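Local coordinates for DyP2 (PDB 4G2C), which probably uses a haem cofactor to oxidise dyes and lignin-related compounds as a multifunctional dye-decolourising peroxidase, at residues 146-151 and 418-423. Residues are numbered along the deposited sequence; the frame is centred on the assembly and turned at random.
Sequences EKLADP and FTQQIW. With HEM (protoporphyrin IX containing Fe), chain C; ACT (acetate ion), chain M; ACT (acetate ion), chain B.
K147 lies over one face of the Q421 amide: its carbonyl O stands about 3.3 Å above the amide plane at Q421 CD, and its CB and CG rise on the same side near the oxygen end. The join is between haem-pocket helix 416-424 and the end of helix 145-148, within the DyP dimeric alpha+beta barrel domain, which A149 closes in a Schellman motif (phi 58°), with A149 N bonded to E146 O at 3.2 Å. Off the opposite side of the amide plane from K147, an acetate, probably from the crystallisation liquor, sits beyond the oxygen end. On another side of helix 416-424, I422 CB lies over one face of the F418 ring and W423 CE2 meets its edge, while F418 CE1 lies 3.3 Å above the W423 ring plane; H371 stacks with F418 and F429 with W423.

Q421 reaches across because its chain is extended beyond CG (chi1 180°), bringing CG to 3.3 Å from K147 O. The K147 chain crosses it at about a right angle, with CD 3.6 Å from Q421 OE1; K147 NZ donates a hydrogen bond to that acetate's O at 3.1 Å and forms a salt bridge with E417. With Q421 cut back to an alanine, the K147 carbonyl and methylenes would probably lose their cover on this side, opening a gap between the helices.

L148 and Q420 make the deeper layer. Bent at chi2 (70°), Q420 directs NE2 to N425 OD1 and I444 O, while its CG packs 4.0 Å from L148 CD2 and its OE1 lies 3.6 Å from haem CBC.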
# COMPACT_ATOMS: atom_id res chain seq x y z
N GLU A 146 -12.06 1.36 16.46
CA GLU A 146 -13.44 0.92 16.40
C GLU A 146 -13.97 0.87 14.97
O GLU A 146 -14.54 -0.14 14.56
CB GLU A 146 -14.33 1.80 17.28
CG GLU A 146 -15.25 1.00 18.16
CD GLU A 146 -16.30 1.87 18.84
OE1 GLU A 146 -15.95 2.58 19.82
OE2 GLU A 146 -17.47 1.83 18.39
N LYS A 147 -13.80 1.94 14.21
CA LYS A 147 -14.44 1.97 12.89
C LYS A 147 -13.81 0.99 11.88
O LYS A 147 -14.47 0.58 10.92
CB LYS A 147 -14.49 3.39 12.34
CG LYS A 147 -13.16 3.91 11.82
CD LYS A 147 -13.28 5.35 11.35
CE LYS A 147 -11.94 5.89 10.90
NZ LYS A 147 -12.00 7.35 10.55
N LEU A 148 -12.56 0.60 12.12
CA LEU A 148 -11.85 -0.32 11.23
C LEU A 148 -11.98 -1.77 11.68
O LEU A 148 -11.55 -2.70 10.98
CB LEU A 148 -10.37 0.05 11.15
CG LEU A 148 -10.07 1.48 10.68
CD1 LEU A 148 -8.57 1.78 10.74
CD2 LEU A 148 -10.62 1.70 9.27
N ALA A 149 -12.59 -1.95 12.85
CA ALA A 149 -12.66 -3.24 13.53
C ALA A 149 -11.27 -3.81 13.79
O ALA A 149 -11.07 -5.01 13.70
CB ALA A 149 -13.54 -4.25 12.73
N ASP A 150 -10.32 -2.93 14.09
CA ASP A 150 -8.97 -3.34 14.47
C ASP A 150 -8.93 -3.99 15.85
O ASP A 150 -9.79 -3.76 16.70
CB ASP A 150 -8.03 -2.12 14.51
CG ASP A 150 -7.46 -1.76 13.15
OD1 ASP A 150 -7.45 -2.62 12.22
OD2 ASP A 150 -7.00 -0.61 13.01
N PRO A 151 -7.91 -4.81 16.09
CA PRO A 151 -7.74 -5.22 17.49
C PRO A 151 -7.52 -3.99 18.36
O PRO A 151 -6.93 -3.00 17.90
CB PRO A 151 -6.47 -6.10 17.44
CG PRO A 151 -5.97 -6.03 15.99
CD PRO A 151 -7.10 -5.59 15.15
N PHE A 418 -11.78 4.49 3.97
CA PHE A 418 -12.93 4.12 3.15
C PHE A 418 -12.76 2.67 2.66
O PHE A 418 -13.65 1.83 2.81
CB PHE A 418 -13.05 5.09 1.95
CG PHE A 418 -14.42 5.11 1.30
CD1 PHE A 418 -14.74 4.20 0.30
CD2 PHE A 418 -15.38 6.03 1.72
CE1 PHE A 418 -16.01 4.23 -0.30
CE2 PHE A 418 -16.65 6.06 1.14
CZ PHE A 418 -16.97 5.15 0.12
N THR A 419 -11.60 2.39 2.07
CA THR A 419 -11.34 1.09 1.44
C THR A 419 -11.41 -0.05 2.47
O THR A 419 -12.03 -1.09 2.23
CB THR A 419 -9.97 1.08 0.74
OG1 THR A 419 -10.00 2.01 -0.37
CG2 THR A 419 -9.61 -0.31 0.24
N GLN A 420 -10.80 0.18 3.63
CA GLN A 420 -10.79 -0.80 4.71
C GLN A 420 -12.17 -0.96 5.32
O GLN A 420 -12.67 -2.08 5.50
CB GLN A 420 -9.81 -0.38 5.81
CG GLN A 420 -9.69 -1.39 6.92
CD GLN A 420 -8.97 -2.64 6.47
OE1 GLN A 420 -7.83 -2.57 6.01
NE2 GLN A 420 -9.63 -3.79 6.59
N GLN A 421 -12.80 0.17 5.62
CA GLN A 421 -14.08 0.14 6.34
C GLN A 421 -15.30 -0.12 5.45
O GLN A 421 -16.05 -1.06 5.67
CB GLN A 421 -14.29 1.43 7.16
CG GLN A 421 -15.63 1.43 7.91
CD GLN A 421 -15.96 2.75 8.61
OE1 GLN A 421 -15.10 3.61 8.80
NE2 GLN A 421 -17.22 2.90 8.99
N ILE A 422 -15.47 0.72 4.43
CA ILE A 422 -16.69 0.74 3.61
C ILE A 422 -16.68 -0.32 2.50
O ILE A 422 -17.72 -0.65 1.94
CB ILE A 422 -16.85 2.11 2.93
CG1 ILE A 422 -16.72 3.22 3.98
CG2 ILE A 422 -18.16 2.19 2.13
CD1 ILE A 422 -17.90 3.28 4.94
N TRP A 423 -15.49 -0.82 2.16
CA TRP A 423 -15.38 -1.83 1.12
C TRP A 423 -14.96 -3.18 1.71
O TRP A 423 -15.76 -4.13 1.73
CB TRP A 423 -14.41 -1.37 0.03
CG TRP A 423 -14.99 -0.29 -0.88
CD1 TRP A 423 -16.27 0.22 -0.84
CD2 TRP A 423 -14.32 0.40 -1.95
NE1 TRP A 423 -16.43 1.17 -1.83
CE2 TRP A 423 -15.25 1.30 -2.52
CE3 TRP A 423 -13.03 0.34 -2.50
CZ2 TRP A 423 -14.93 2.13 -3.60
CZ3 TRP A 423 -12.71 1.17 -3.57
CH2 TRP A 423 -13.66 2.05 -4.11
CHA HEM C . -3.69 -5.44 -4.54
CHB HEM C . -2.17 -8.51 -1.09
CHC HEM C . -3.29 -5.28 2.36
CHD HEM C . -5.50 -2.59 -1.00
C1A HEM C . -3.16 -6.55 -3.92
C2A HEM C . -2.65 -7.72 -4.59
C3A HEM C . -2.23 -8.56 -3.63
C4A HEM C . -2.46 -7.95 -2.33
CMA HEM C . -1.60 -9.95 -3.85
CAA HEM C . -2.61 -7.93 -6.13
CBA HEM C . -1.34 -7.27 -6.69
CGA HEM C . -1.55 -5.80 -6.98
O1A HEM C . -2.49 -5.44 -7.71
O2A HEM C . -0.77 -4.96 -6.49
C1B HEM C . -2.34 -7.93 0.15
C2B HEM C . -1.98 -8.49 1.46
C3B HEM C . -2.30 -7.58 2.40
C4B HEM C . -2.84 -6.42 1.74
CMB HEM C . -1.37 -9.90 1.68
CAB HEM C . -2.11 -7.66 3.93
CBB HEM C . -1.24 -8.51 4.48
C1C HEM C . -4.05 -4.31 1.76
C2C HEM C . -4.79 -3.26 2.44
C3C HEM C . -5.39 -2.51 1.50
C4C HEM C . -5.05 -3.07 0.20
CMC HEM C . -4.84 -3.04 3.98
CAC HEM C . -6.32 -1.29 1.72
CBC HEM C . -6.96 -1.10 2.89
C1D HEM C . -5.18 -3.07 -2.25
C2D HEM C . -5.49 -2.39 -3.48
C3D HEM C . -4.90 -3.28 -4.56
C4D HEM C . -4.32 -4.40 -3.90
CMD HEM C . -6.24 -1.05 -3.64
CAD HEM C . -4.95 -3.08 -6.06
CBD HEM C . -6.37 -3.44 -6.44
CGD HEM C . -6.47 -3.10 -7.90
O1D HEM C . -6.21 -1.92 -8.24
O2D HEM C . -6.76 -4.03 -8.70
NA HEM C . -3.03 -6.71 -2.56
NB HEM C . -2.85 -6.67 0.38
NC HEM C . -4.24 -4.16 0.39
ND HEM C . -4.49 -4.24 -2.55
FE HEM C . -3.78 -5.60 -1.05
C ACT M . -14.50 6.31 7.17
O ACT M . -13.99 6.39 8.32
OXT ACT M . -15.73 6.49 7.06
CH3 ACT M . -13.68 6.02 5.95
C ACT B . -9.88 8.16 13.40
O ACT B . -8.62 8.40 13.40
OXT ACT B . -10.35 7.61 12.37
CH3 ACT B . -10.79 8.51 14.55